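Local coordinates for 433aa long hypothetical phosphoribosylglycinamide formyl transferase (Pyrococcus horikoshii, PDB 2DWC), which belongs by family to the PurT-type ATP-grasp proteins and holds adenosine-5'-diphosphate in this crystal, at residues T227-P232 / E258-A263; S252-R257 / K283-W288; A350-Y355 / L413-S418; N53-Q58 / F376-A381. All coordinates share one frame; numbering follows the deposited sequence.

Contact 1 of 4, residues T227-P232 / E258-A263; sequences TTFPKP and EVYRIA
Two partners grip Tyr260 OH where helix 253-270 meets strand 225-238 in the ATP-grasp domain. A water donates to Tyr260 OH at 2.9 Å and gives a second hydrogen bond to Phe229 O at 2.8 Å, so it ties the phenol to the strand backbone. Glu256, one helical turn earlier, is hydrogen-bonded to the same hydroxyl and also forms a salt bridge with Lys231. The strand and helix segments run largely antiparallel, at 145°, with axes 9.9 Å apart, and between them the two aromatic side chains slide past each other in opposite directions. Tyr260 CG lies anti to its carbonyl carbon (chi1 -59°), which carries the phenol to the strand although its CB does not start out toward it. Tyr260 CB lies over one face of the Phe229 ring, displaced toward its rim, while Phe229 CB makes an off-centre CH-pi contact 4.2 Å from the Tyr260 ring centroid. The ring planes are inclined at 43°, with centroids 5.6 Å apart. Ala263 CB meets the Phe229 edge at CE2, 3.7 Å away. Pro232 CD approaches Tyr260 OH to 3.5 Å, and Pro232 CG rests on Val259 CG1 at 4.0 Å. The helix thus packs on the sheet through apolar surfaces, which set the turn of the phenol ring, while the water and Glu256 satisfy its hydroxyl and hold it in place.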
loop_
_atom_site.group_PDB
_atom_site.type_symbol
_atom_site.label_atom_id
_atom_site.label_comp_id
_atom_site.label_asym_id
_atom_site.label_seq_id
_atom_site.Cartn_x
_atom_site.Cartn_y
_atom_site.Cartn_z
ATOM N N THR B 227 -17.994 12.628 12.218
ATOM C CA THR B 227 -18.180 11.870 10.988
ATOM C C THR B 227 -17.553 12.693 9.851
ATOM O O THR B 227 -17.827 13.898 9.717
ATOM C CB THR B 227 -19.687 11.655 10.722
ATOM O OG1 THR B 227 -20.303 11.131 11.907
ATOM C CG2 THR B 227 -19.896 10.693 9.524
ATOM N N THR B 228 -16.740 12.038 9.027
ATOM C CA THR B 228 -16.017 12.701 7.943
ATOM C C THR B 228 -16.444 12.125 6.626
ATOM O O THR B 228 -16.686 10.919 6.488
ATOM C CB THR B 228 -14.487 12.565 8.192
ATOM O OG1 THR B 228 -14.212 13.205 9.417
ATOM C CG2 THR B 228 -13.648 13.214 7.083
ATOM N N PHE B 229 -16.557 13.015 5.634
ATOM C CA PHE B 229 -17.087 12.638 4.346
ATOM C C PHE B 229 -16.213 12.751 3.131
ATOM O O PHE B 229 -15.866 13.884 2.701
ATOM C CB PHE B 229 -18.347 13.476 4.062
ATOM C CG PHE B 229 -19.445 13.264 5.077
ATOM C CD1 PHE B 229 -19.462 13.999 6.267
ATOM C CD2 PHE B 229 -20.392 12.284 4.868
ATOM C CE1 PHE B 229 -20.426 13.745 7.238
ATOM C CE2 PHE B 229 -21.366 12.009 5.833
ATOM C CZ PHE B 229 -21.380 12.746 7.023
ATOM N N PRO B 230 -15.833 11.598 2.541
ATOM C CA PRO B 230 -15.012 11.626 1.320
ATOM C C PRO B 230 -15.926 12.087 0.170
ATOM O O PRO B 230 -17.170 12.126 0.306
ATOM C CB PRO B 230 -14.631 10.146 1.084
ATOM C CG PRO B 230 -14.661 9.547 2.478
ATOM C CD PRO B 230 -15.885 10.247 3.139
ATOM N N LYS B 231 -15.342 12.383 -0.988
ATOM C CA LYS B 231 -16.183 12.744 -2.122
ATOM C C LYS B 231 -17.021 11.514 -2.522
ATOM O O LYS B 231 -16.567 10.367 -2.411
ATOM C CB LYS B 231 -15.301 13.176 -3.304
ATOM C CG LYS B 231 -14.697 14.537 -3.128
ATOM C CD LYS B 231 -15.808 15.557 -3.481
ATOM C CE LYS B 231 -15.307 16.965 -3.517
ATOM N NZ LYS B 231 -16.402 17.846 -4.066
ATOM N N PRO B 232 -18.263 11.717 -2.986
ATOM C CA PRO B 232 -19.110 10.591 -3.398
ATOM C C PRO B 232 -18.410 9.734 -4.490
ATOM O O PRO B 232 -17.673 10.260 -5.338
ATOM C CB PRO B 232 -20.376 11.289 -3.968
ATOM C CG PRO B 232 -20.440 12.560 -3.191
ATOM C CD PRO B 232 -18.978 13.006 -3.091
ATOM N N GLU B 258 -26.530 17.120 -0.388
ATOM C CA GLU B 258 -27.666 16.313 0.072
ATOM C C GLU B 258 -27.149 14.889 0.370
ATOM O O GLU B 258 -27.625 14.207 1.294
ATOM C CB GLU B 258 -28.740 16.274 -1.012
ATOM C CG GLU B 258 -29.967 15.455 -0.692
ATOM C CD GLU B 258 -30.887 16.114 0.359
ATOM O OE1 GLU B 258 -32.000 15.587 0.544
ATOM O OE2 GLU B 258 -30.498 17.128 0.990
ATOM N N VAL B 259 -26.183 14.443 -0.430
ATOM C CA VAL B 259 -25.589 13.097 -0.209
ATOM C C VAL B 259 -24.970 13.093 1.185
ATOM O O VAL B 259 -25.197 12.173 1.970
ATOM C CB VAL B 259 -24.512 12.789 -1.297
ATOM C CG1 VAL B 259 -23.574 11.623 -0.844
ATOM C CG2 VAL B 259 -25.208 12.414 -2.595
ATOM N N TYR B 260 -24.209 14.132 1.523
ATOM C CA TYR B 260 -23.596 14.207 2.855
ATOM C C TYR B 260 -24.673 14.292 3.936
ATOM O O TYR B 260 -24.564 13.656 4.969
ATOM C CB TYR B 260 -22.679 15.432 3.010
ATOM C CG TYR B 260 -21.529 15.499 2.009
ATOM C CD1 TYR B 260 -21.010 16.727 1.580
ATOM C CD2 TYR B 260 -20.970 14.326 1.479
ATOM C CE1 TYR B 260 -19.974 16.784 0.652
ATOM C CE2 TYR B 260 -19.931 14.370 0.536
ATOM C CZ TYR B 260 -19.439 15.586 0.124
ATOM O OH TYR B 260 -18.461 15.613 -0.850
ATOM N N ARG B 261 -25.717 15.091 3.709
ATOM C CA ARG B 261 -26.760 15.214 4.716
ATOM C C ARG B 261 -27.460 13.876 5.007
ATOM O O ARG B 261 -27.703 13.525 6.181
ATOM C CB ARG B 261 -27.807 16.263 4.234
ATOM C CG ARG B 261 -28.867 16.634 5.290
ATOM C CD ARG B 261 -30.016 17.484 4.684
ATOM N NE ARG B 261 -30.923 16.711 3.831
ATOM C CZ ARG B 261 -31.823 15.837 4.279
ATOM N NH1 ARG B 261 -31.946 15.607 5.587
ATOM N NH2 ARG B 261 -32.618 15.207 3.418
ATOM N N ILE B 262 -27.809 13.157 3.947
ATOM C CA ILE B 262 -28.507 11.865 4.076
ATOM C C ILE B 262 -27.576 10.844 4.744
ATOM O O ILE B 262 -27.984 10.113 5.670
ATOM C CB ILE B 262 -28.967 11.373 2.689
ATOM C CG1 ILE B 262 -30.202 12.195 2.272
ATOM C CG2 ILE B 262 -29.327 9.883 2.718
ATOM C CD1 ILE B 262 -30.583 12.057 0.872
ATOM N N ALA B 263 -26.329 10.789 4.272
ATOM C CA ALA B 263 -25.365 9.849 4.891
ATOM C C ALA B 263 -25.223 10.149 6.390
ATOM O O ALA B 263 -25.225 9.240 7.224
ATOM C CB ALA B 263 -23.942 9.963 4.161
HETATM O O HOH W 1 -15.844 15.426 0.410
#

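Contact 2 of 4, residues S252-R257 / K283-W288; sequences SEKAER and KGDKVW
Ser252, the N-cap of helix 253-270, meets Asp285 in the type II' turn of the beta hairpin formed by strands 274-283 and 286-293. The hydroxyl works in two directions. Ser252 OG accepts from Ala255 N at 3.0 Å (N-H...O 157°), closing the first turn of the helix, and donates to Asp285 OD2 at 2.7 Å, meeting that oxygen from above the carboxylate plane. A chi1 of 64° sets OG between the backbone N and the carbonyl carbon of Ser252, where it can serve both partners. The close-packed part is at Ala255. Ala255 CB presses on Gly284 O at 3.4 Å, and Val287 CG2 sits 3.8 Å from Ala255 O. Val287 also packs on Val259 and Ile262 farther along the helix, so this flank continues into the buried interface between helix and sheet. On the exposed flank the extended chain of Lys254 crosses Asp285, and Lys254 CD comes as close as 3.0 Å to Asp285 OD1. Only the ammonium end is loose there: Lys254 NZ stops 4.4 Å from Asp285 OD1, beyond a salt bridge, though the opposite charges may still attract weakly. The helix start and the hairpin turn are joined once more by solvent: a single water accepts from Ser252 N at 2.9 Å and donates to Gly284 O at 2.7 Å.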
loop_
_atom_site.group_PDB
_atom_site.type_symbol
_atom_site.label_atom_id
_atom_site.label_comp_id
_atom_site.label_asym_id
_atom_site.label_seq_id
_atom_site.Cartn_x
_atom_site.Cartn_y
_atom_site.Cartn_z
ATOM N N SER B 252 -24.250 17.363 -9.140
ATOM C CA SER B 252 -24.277 18.768 -8.759
ATOM C C SER B 252 -23.819 18.993 -7.342
ATOM O O SER B 252 -23.855 18.083 -6.495
ATOM C CB SER B 252 -25.685 19.358 -8.910
ATOM O OG SER B 252 -26.596 18.718 -8.026
ATOM N N GLU B 253 -23.391 20.220 -7.088
ATOM C CA GLU B 253 -22.939 20.617 -5.775
ATOM C C GLU B 253 -24.117 20.490 -4.803
ATOM O O GLU B 253 -23.932 20.134 -3.635
ATOM C CB GLU B 253 -22.412 22.039 -5.821
ATOM C CG GLU B 253 -21.308 22.260 -4.830
ATOM C CD GLU B 253 -20.470 23.472 -5.155
ATOM O OE1 GLU B 253 -20.016 23.592 -6.320
ATOM O OE2 GLU B 253 -20.251 24.300 -4.243
ATOM N N LYS B 254 -25.331 20.764 -5.281
ATOM C CA LYS B 254 -26.507 20.618 -4.415
ATOM C C LYS B 254 -26.729 19.148 -4.063
ATOM O O LYS B 254 -26.983 18.806 -2.908
ATOM C CB LYS B 254 -27.783 21.148 -5.089
ATOM C CG LYS B 254 -27.870 22.656 -5.064
ATOM C CD LYS B 254 -29.272 23.162 -5.380
ATOM C CE LYS B 254 -29.276 24.698 -5.388
ATOM N NZ LYS B 254 -30.659 25.265 -5.489
ATOM N N ALA B 255 -26.637 18.282 -5.062
ATOM C CA ALA B 255 -26.823 16.855 -4.822
ATOM C C ALA B 255 -25.726 16.369 -3.872
ATOM O O ALA B 255 -25.980 15.560 -2.977
ATOM C CB ALA B 255 -26.760 16.083 -6.140
ATOM N N GLU B 256 -24.506 16.856 -4.080
ATOM C CA GLU B 256 -23.382 16.443 -3.244
ATOM C C GLU B 256 -23.643 16.768 -1.781
ATOM O O GLU B 256 -23.411 15.943 -0.889
ATOM C CB GLU B 256 -22.083 17.115 -3.705
ATOM C CG GLU B 256 -20.872 16.746 -2.874
ATOM C CD GLU B 256 -19.645 17.481 -3.301
ATOM O OE1 GLU B 256 -19.719 18.181 -4.329
ATOM O OE2 GLU B 256 -18.614 17.379 -2.613
ATOM N N ARG B 257 -24.142 17.967 -1.506
ATOM C CA ARG B 257 -24.415 18.301 -0.116
ATOM C C ARG B 257 -25.576 17.471 0.452
ATOM O O ARG B 257 -25.622 17.190 1.659
ATOM C CB ARG B 257 -24.721 19.800 0.040
ATOM C CG ARG B 257 -23.604 20.694 -0.477
ATOM C CD ARG B 257 -23.720 22.144 0.010
ATOM N NE ARG B 257 -23.237 22.262 1.384
ATOM C CZ ARG B 257 -24.013 22.358 2.465
ATOM N NH1 ARG B 257 -25.341 22.366 2.358
ATOM N NH2 ARG B 257 -23.453 22.413 3.664
ATOM N N LYS B 283 -30.610 11.964 -9.138
ATOM C CA LYS B 283 -31.217 12.389 -10.410
ATOM C C LYS B 283 -31.262 13.911 -10.272
ATOM O O LYS B 283 -32.091 14.450 -9.542
ATOM C CB LYS B 283 -32.629 11.815 -10.562
ATOM C CG LYS B 283 -33.084 11.754 -12.022
ATOM C CD LYS B 283 -34.543 12.078 -12.161
ATOM C CE LYS B 283 -34.925 12.163 -13.630
ATOM N NZ LYS B 283 -36.151 13.010 -13.783
ATOM N N GLY B 284 -30.330 14.600 -10.927
ATOM C CA GLY B 284 -30.267 16.041 -10.786
ATOM C C GLY B 284 -29.883 16.399 -9.361
ATOM O O GLY B 284 -28.879 15.899 -8.845
ATOM N N ASP B 285 -30.668 17.250 -8.704
ATOM C CA ASP B 285 -30.363 17.634 -7.333
ATOM C C ASP B 285 -31.078 16.704 -6.340
ATOM O O ASP B 285 -30.891 16.838 -5.123
ATOM C CB ASP B 285 -30.809 19.075 -7.041
ATOM C CG ASP B 285 -29.945 20.139 -7.742
ATOM O OD1 ASP B 285 -30.219 21.344 -7.524
ATOM O OD2 ASP B 285 -29.000 19.795 -8.495
ATOM N N LYS B 286 -31.931 15.814 -6.846
ATOM C CA LYS B 286 -32.677 14.902 -5.982
ATOM C C LYS B 286 -31.875 13.638 -5.619
ATOM O O LYS B 286 -31.277 12.990 -6.491
ATOM C CB LYS B 286 -34.003 14.477 -6.620
ATOM C CG LYS B 286 -34.859 13.710 -5.610
ATOM C CD LYS B 286 -36.360 13.840 -5.825
ATOM C CE LYS B 286 -37.110 13.592 -4.503
ATOM N NZ LYS B 286 -36.355 12.680 -3.574
ATOM N N VAL B 287 -31.906 13.277 -4.338
ATOM C CA VAL B 287 -31.157 12.098 -3.862
ATOM C C VAL B 287 -32.070 11.165 -3.052
ATOM O O VAL B 287 -32.893 11.623 -2.248
ATOM C CB VAL B 287 -29.958 12.564 -2.984
ATOM C CG1 VAL B 287 -29.089 11.363 -2.533
ATOM C CG2 VAL B 287 -29.109 13.556 -3.773
ATOM N N TRP B 288 -31.948 9.866 -3.294
ATOM C CA TRP B 288 -32.732 8.865 -2.553
ATOM C C TRP B 288 -31.760 7.902 -1.875
ATOM O O TRP B 288 -30.802 7.481 -2.518
ATOM C CB TRP B 288 -33.579 8.029 -3.505
ATOM C CG TRP B 288 -34.698 8.750 -4.211
ATOM C CD1 TRP B 288 -36.021 8.776 -3.834
ATOM C CD2 TRP B 288 -34.618 9.460 -5.460
ATOM N NE1 TRP B 288 -36.768 9.449 -4.781
ATOM C CE2 TRP B 288 -35.937 9.881 -5.786
ATOM C CE3 TRP B 288 -33.569 9.777 -6.339
ATOM C CZ2 TRP B 288 -36.229 10.601 -6.960
ATOM C CZ3 TRP B 288 -33.864 10.500 -7.515
ATOM C CH2 TRP B 288 -35.186 10.898 -7.806
HETATM O O HOH W 2 -26.455 15.818 -10.104
#

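Contact 3 of 4, residues A350-Y355 / L413-S418; sequences AKVSGY and LRTRSS. With SO4 (sulfate ion), chain G.
The loop that follows strand 412-414 folds back at the C-terminal end of the chain, setting Thr415 against Ser353 in the segment that leads into the short strand 354-355. Two hydrogen bonds fasten them. Thr415 OG1 donates to Ser353 O at 2.7 Å, tilted 34° from the carbonyl plane, and Arg416 N donates to Tyr355 O at 2.8 Å. The threonine hydroxyl sits between its own backbone N and carbonyl carbon (chi1 60°), which aims it at Ser353 O. Between these bonds Gly354, lacking a side chain, allows its CA to come within 3.5 Å of Thr415 OG1. Ser418 OG accepts from Thr415 N at 2.9 Å, which closes the loop on itself; the same oxygen lies 3.4 Å from Val352 CG2. At the buried end Leu413 CD1 packs on Ala350 CA at 3.7 Å. Arg414 turns away from the 350-355 segment and is held at three of its nitrogen positions. Its NH1 donates to Thr415 O, above the carbonyl plane, whereas NE and NH2 both point at sulfate O3, the latter at 2.9 Å, with that oxygen in the guanidinium plane. Trp420 NE1 is also hydrogen-bonded to the sulfate. Arg416 extends to Asp17 of the second subunit, forming a salt bridge. Two bonds to carbonyl oxygens therefore fix the loop's position, flanked by the packing of Leu413 and Val352, and the sulfate, probably from the crystallisation liquor, would offset the positive charge where Arg414 lies close to Arg358.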
loop_
_atom_site.group_PDB
_atom_site.type_symbol
_atom_site.label_atom_id
_atom_site.label_comp_id
_atom_site.label_asym_id
_atom_site.label_seq_id
_atom_site.Cartn_x
_atom_site.Cartn_y
_atom_site.Cartn_z
ATOM N N ALA B 350 -13.422 -13.604 -13.364
ATOM C CA ALA B 350 -13.161 -14.869 -14.042
ATOM C C ALA B 350 -14.374 -15.275 -14.850
ATOM O O ALA B 350 -15.509 -15.115 -14.390
ATOM C CB ALA B 350 -12.839 -15.979 -13.013
ATOM N N LYS B 351 -14.106 -15.822 -16.027
ATOM C CA LYS B 351 -15.154 -16.304 -16.920
ATOM C C LYS B 351 -15.089 -17.830 -16.907
ATOM O O LYS B 351 -15.853 -18.500 -17.597
ATOM C CB LYS B 351 -14.926 -15.791 -18.334
ATOM C CG LYS B 351 -15.304 -14.350 -18.538
ATOM C CD LYS B 351 -16.793 -14.156 -18.306
ATOM C CE LYS B 351 -17.284 -12.862 -18.962
ATOM N NZ LYS B 351 -18.770 -12.690 -18.880
ATOM N N VAL B 352 -14.156 -18.369 -16.125
ATOM C CA VAL B 352 -14.007 -19.804 -15.995
ATOM C C VAL B 352 -13.700 -20.172 -14.553
ATOM O O VAL B 352 -13.490 -19.304 -13.717
ATOM C CB VAL B 352 -12.897 -20.341 -16.913
ATOM C CG1 VAL B 352 -13.215 -19.986 -18.357
ATOM C CG2 VAL B 352 -11.553 -19.775 -16.493
ATOM N N SER B 353 -13.716 -21.455 -14.247
ATOM C CA SER B 353 -13.436 -21.886 -12.890
ATOM C C SER B 353 -12.152 -22.713 -12.904
ATOM O O SER B 353 -11.626 -23.066 -13.986
ATOM C CB SER B 353 -14.595 -22.735 -12.364
ATOM O OG SER B 353 -14.609 -23.994 -13.020
ATOM N N GLY B 354 -11.643 -23.004 -11.703
ATOM C CA GLY B 354 -10.465 -23.821 -11.582
ATOM C C GLY B 354 -9.415 -23.275 -10.638
ATOM O O GLY B 354 -9.461 -22.120 -10.217
ATOM N N TYR B 355 -8.455 -24.126 -10.321
ATOM C CA TYR B 355 -7.375 -23.751 -9.419
ATOM C C TYR B 355 -6.214 -23.083 -10.124
ATOM O O TYR B 355 -6.068 -23.195 -11.353
ATOM C CB TYR B 355 -6.877 -25.015 -8.725
ATOM C CG TYR B 355 -6.668 -24.851 -7.263
ATOM C CD1 TYR B 355 -5.401 -24.552 -6.750
ATOM C CD2 TYR B 355 -7.737 -24.957 -6.382
ATOM C CE1 TYR B 355 -5.218 -24.369 -5.387
ATOM C CE2 TYR B 355 -7.568 -24.759 -5.002
ATOM C CZ TYR B 355 -6.314 -24.471 -4.515
ATOM O OH TYR B 355 -6.098 -24.309 -3.176
ATOM N N LEU B 413 -7.558 -14.410 -18.685
ATOM C CA LEU B 413 -7.305 -15.323 -17.563
ATOM C C LEU B 413 -7.566 -16.774 -17.885
ATOM O O LEU B 413 -8.394 -17.097 -18.754
ATOM C CB LEU B 413 -8.222 -14.974 -16.365
ATOM C CG LEU B 413 -8.892 -13.607 -16.261
ATOM C CD1 LEU B 413 -9.827 -13.564 -15.057
ATOM C CD2 LEU B 413 -7.828 -12.539 -16.124
ATOM N N ARG B 414 -6.861 -17.666 -17.193
ATOM C CA ARG B 414 -7.159 -19.081 -17.350
ATOM C C ARG B 414 -6.847 -19.742 -16.028
ATOM O O ARG B 414 -6.302 -19.100 -15.124
ATOM C CB ARG B 414 -6.345 -19.743 -18.462
ATOM C CG ARG B 414 -4.864 -20.075 -18.143
ATOM C CD ARG B 414 -4.415 -21.138 -19.185
ATOM N NE ARG B 414 -2.988 -21.495 -19.149
ATOM C CZ ARG B 414 -2.443 -22.377 -18.317
ATOM N NH1 ARG B 414 -3.196 -23.004 -17.415
ATOM N NH2 ARG B 414 -1.146 -22.672 -18.418
ATOM N N THR B 415 -7.236 -21.005 -15.885
ATOM C CA THR B 415 -6.906 -21.723 -14.652
ATOM C C THR B 415 -6.133 -22.953 -15.072
ATOM O O THR B 415 -5.864 -23.161 -16.253
ATOM C CB THR B 415 -8.147 -22.104 -13.859
ATOM O OG1 THR B 415 -8.977 -22.948 -14.659
ATOM C CG2 THR B 415 -8.946 -20.844 -13.502
ATOM N N ARG B 416 -5.796 -23.791 -14.106
ATOM C CA ARG B 416 -4.979 -24.958 -14.341
ATOM C C ARG B 416 -5.612 -25.888 -15.356
ATOM O O ARG B 416 -4.911 -26.518 -16.159
ATOM C CB ARG B 416 -4.807 -25.657 -12.973
ATOM C CG ARG B 416 -4.038 -26.845 -12.914
ATOM C CD ARG B 416 -3.707 -27.149 -11.446
ATOM N NE ARG B 416 -2.279 -27.374 -11.490
ATOM C CZ ARG B 416 -1.707 -28.312 -12.237
ATOM N NH1 ARG B 416 -2.460 -29.138 -12.974
ATOM N NH2 ARG B 416 -0.393 -28.357 -12.331
ATOM N N SER B 417 -6.936 -25.938 -15.321
ATOM C CA SER B 417 -7.731 -26.793 -16.179
ATOM C C SER B 417 -8.733 -26.025 -17.064
ATOM O O SER B 417 -9.889 -26.427 -17.185
ATOM C CB SER B 417 -8.502 -27.791 -15.309
ATOM O OG SER B 417 -9.444 -27.100 -14.489
ATOM N N SER B 418 -8.312 -24.915 -17.656
ATOM C CA SER B 418 -9.201 -24.167 -18.539
ATOM C C SER B 418 -8.357 -23.533 -19.618
ATOM O O SER B 418 -7.124 -23.573 -19.557
ATOM C CB SER B 418 -9.946 -23.058 -17.797
ATOM O OG SER B 418 -9.203 -21.842 -17.844
HETATM S S SO4 G . 0.052 -21.219 -21.806
HETATM O O1 SO4 G . -0.312 -22.665 -21.969
HETATM O O2 SO4 G . -0.659 -20.400 -22.844
HETATM O O3 SO4 G . -0.345 -20.753 -20.435
HETATM O O4 SO4 G . 1.534 -21.053 -21.963
#

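Contact 4 of 4, residues N53-Q58 / F376-A381; sequences NAPAMQ and FGKPEA. With SO4 (sulfate ion), chain F.
Pro55 has the largest share of the surface buried in this contact, by which the start of helix 55-59 in the Rossmann-like preATP-grasp domain meets the loop before strand 380-381 in the PurT C-terminal region. One corner of the proline ring lies against the loop: Pro55 CB comes to 3.3 Å from Phe376 O, and Pro55 CG stands 3.6 Å from Lys378 CG, the lysine chain crossing the ring at a slant. Pro379 packs against Asn53, with Pro379 CD 3.7 Å from Asn53 O. Gly377, the third main contributor, acts through its backbone. Gln58 NE2 donates to Gly377 O at 2.8 Å, tilted 33° from that carbonyl's plane, and also to Asn53 O at 2.9 Å along a straighter path (N-H...O 167°). Both acceptors lie within 10° of the Gln58 amide plane, so the two hydrogens of one NH2 are spent on the two segments and the amide is held flat between them. Gln58 OE1 takes a hydrogen bond from His61 of the second subunit, which fixes the other end of the group. Lys378 extends past Pro55, its chain straight beyond CG, and brings NZ within 2.6 Å of sulfate O4; Glu29 and Arg386 O also bind this ammonium. One buried glutamine amide thus couples the two domains and the neighbouring subunit, while the lysine charge would be offset by the sulfate and Glu29.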
loop_
_atom_site.group_PDB
_atom_site.type_symbol
_atom_site.label_atom_id
_atom_site.label_comp_id
_atom_site.label_asym_id
_atom_site.label_seq_id
_atom_site.Cartn_x
_atom_site.Cartn_y
_atom_site.Cartn_z
ATOM N N ASN B 53 -5.654 -19.659 2.670
ATOM C CA ASN B 53 -4.910 -18.782 1.759
ATOM C C ASN B 53 -5.786 -17.755 1.064
ATOM O O ASN B 53 -5.527 -17.351 -0.060
ATOM C CB ASN B 53 -4.104 -19.627 0.748
ATOM C CG ASN B 53 -2.947 -20.364 1.417
ATOM O OD1 ASN B 53 -2.323 -19.836 2.354
ATOM N ND2 ASN B 53 -2.630 -21.567 0.929
ATOM N N ALA B 54 -6.823 -17.307 1.767
ATOM C CA ALA B 54 -7.683 -16.238 1.246
ATOM C C ALA B 54 -6.758 -15.003 1.150
ATOM O O ALA B 54 -5.732 -14.900 1.853
ATOM C CB ALA B 54 -8.844 -15.997 2.250
ATOM N N PRO B 55 -7.121 -14.026 0.312
ATOM C CA PRO B 55 -6.280 -12.834 0.134
ATOM C C PRO B 55 -5.708 -12.203 1.396
ATOM O O PRO B 55 -4.488 -11.996 1.487
ATOM C CB PRO B 55 -7.183 -11.892 -0.672
ATOM C CG PRO B 55 -7.984 -12.861 -1.549
ATOM C CD PRO B 55 -8.328 -13.996 -0.529
ATOM N N ALA B 56 -6.563 -11.908 2.383
ATOM C CA ALA B 56 -6.059 -11.269 3.606
ATOM C C ALA B 56 -5.193 -12.191 4.455
ATOM O O ALA B 56 -4.305 -11.728 5.188
ATOM C CB ALA B 56 -7.222 -10.726 4.431
ATOM N N MET B 57 -5.438 -13.498 4.377
ATOM C CA MET B 57 -4.644 -14.458 5.138
ATOM C C MET B 57 -3.182 -14.437 4.649
ATOM O O MET B 57 -2.266 -14.648 5.433
ATOM C CB MET B 57 -5.197 -15.887 4.951
ATOM C CG MET B 57 -6.509 -16.088 5.702
ATOM S SD MET B 57 -7.101 -17.750 5.316
ATOM C CE MET B 57 -8.762 -17.631 6.120
ATOM N N GLN B 58 -2.970 -14.161 3.358
ATOM C CA GLN B 58 -1.601 -14.182 2.813
ATOM C C GLN B 58 -0.740 -13.048 3.384
ATOM O O GLN B 58 0.463 -13.203 3.587
ATOM C CB GLN B 58 -1.647 -14.095 1.268
ATOM C CG GLN B 58 -2.228 -15.426 0.672
ATOM C CD GLN B 58 -2.312 -15.370 -0.825
ATOM O OE1 GLN B 58 -1.408 -14.864 -1.474
ATOM N NE2 GLN B 58 -3.400 -15.890 -1.389
ATOM N N PHE B 376 -5.729 -10.277 -6.640
ATOM C CA PHE B 376 -6.014 -10.567 -5.241
ATOM C C PHE B 376 -5.396 -11.765 -4.624
ATOM O O PHE B 376 -5.397 -11.869 -3.397
ATOM C CB PHE B 376 -7.546 -10.598 -4.997
ATOM C CG PHE B 376 -8.279 -9.344 -5.490
ATOM C CD1 PHE B 376 -7.684 -8.083 -5.426
ATOM C CD2 PHE B 376 -9.605 -9.456 -5.956
ATOM C CE1 PHE B 376 -8.393 -6.928 -5.822
ATOM C CE2 PHE B 376 -10.307 -8.315 -6.339
ATOM C CZ PHE B 376 -9.708 -7.066 -6.274
ATOM N N GLY B 377 -4.865 -12.678 -5.427
ATOM C CA GLY B 377 -4.264 -13.840 -4.785
ATOM C C GLY B 377 -5.209 -14.985 -4.502
ATOM O O GLY B 377 -4.824 -15.931 -3.807
ATOM N N LYS B 378 -6.436 -14.944 -5.036
ATOM C CA LYS B 378 -7.391 -16.027 -4.734
ATOM C C LYS B 378 -6.865 -17.292 -5.405
ATOM O O LYS B 378 -6.611 -17.310 -6.579
ATOM C CB LYS B 378 -8.792 -15.677 -5.249
ATOM C CG LYS B 378 -9.355 -14.496 -4.465
ATOM C CD LYS B 378 -10.734 -14.053 -5.001
ATOM C CE LYS B 378 -11.157 -12.806 -4.195
ATOM N NZ LYS B 378 -12.575 -12.380 -4.549
ATOM N N PRO B 379 -6.761 -18.381 -4.637
ATOM C CA PRO B 379 -6.224 -19.630 -5.188
ATOM C C PRO B 379 -7.069 -20.384 -6.165
ATOM O O PRO B 379 -6.553 -21.248 -6.886
ATOM C CB PRO B 379 -5.882 -20.492 -3.946
ATOM C CG PRO B 379 -6.589 -19.845 -2.805
ATOM C CD PRO B 379 -7.054 -18.455 -3.201
ATOM N N GLU B 380 -8.341 -20.065 -6.200
ATOM C CA GLU B 380 -9.229 -20.768 -7.126
ATOM C C GLU B 380 -10.217 -19.783 -7.724
ATOM O O GLU B 380 -10.634 -18.827 -7.072
ATOM C CB GLU B 380 -9.998 -21.860 -6.361
ATOM C CG GLU B 380 -11.149 -22.425 -7.188
ATOM C CD GLU B 380 -11.724 -23.728 -6.652
ATOM O OE1 GLU B 380 -12.613 -24.295 -7.317
ATOM O OE2 GLU B 380 -11.294 -24.182 -5.585
ATOM N N ALA B 381 -10.615 -20.035 -8.958
ATOM C CA ALA B 381 -11.591 -19.170 -9.602
ATOM C C ALA B 381 -12.910 -19.893 -9.791
ATOM O O ALA B 381 -12.966 -21.122 -9.901
ATOM C CB ALA B 381 -11.082 -18.751 -10.963
HETATM S S SO4 F . -15.393 -14.610 -2.969
HETATM O O1 SO4 F . -16.414 -15.393 -3.741
HETATM O O2 SO4 F . -16.069 -13.421 -2.350
HETATM O O3 SO4 F . -14.805 -15.484 -1.900
HETATM O O4 SO4 F . -14.308 -14.167 -3.903
#

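How the contacts relate
The four contacts fall into two pairs. Contacts 1 and 2 share helix 253-270, with centres 11 Å apart, and are joined by the salt bridge of Lys231 NZ to Glu256 OE2, 2.7 Å long. Contacts 3 and 4, with centres 15 Å apart, meet through neighbouring strands 354-355 and 380-381, where Gly354 O lies 2.7 Å from Ala381 N, a probable hydrogen bond; both touch the second subunit. Between the pairs, centres are at least 33 Å apart. The Val287 side chain is about 13 Å from the bound adenosine-5'-diphosphate, and both contacts 1 and 2 are nested inside the chain loop closed by contact 4.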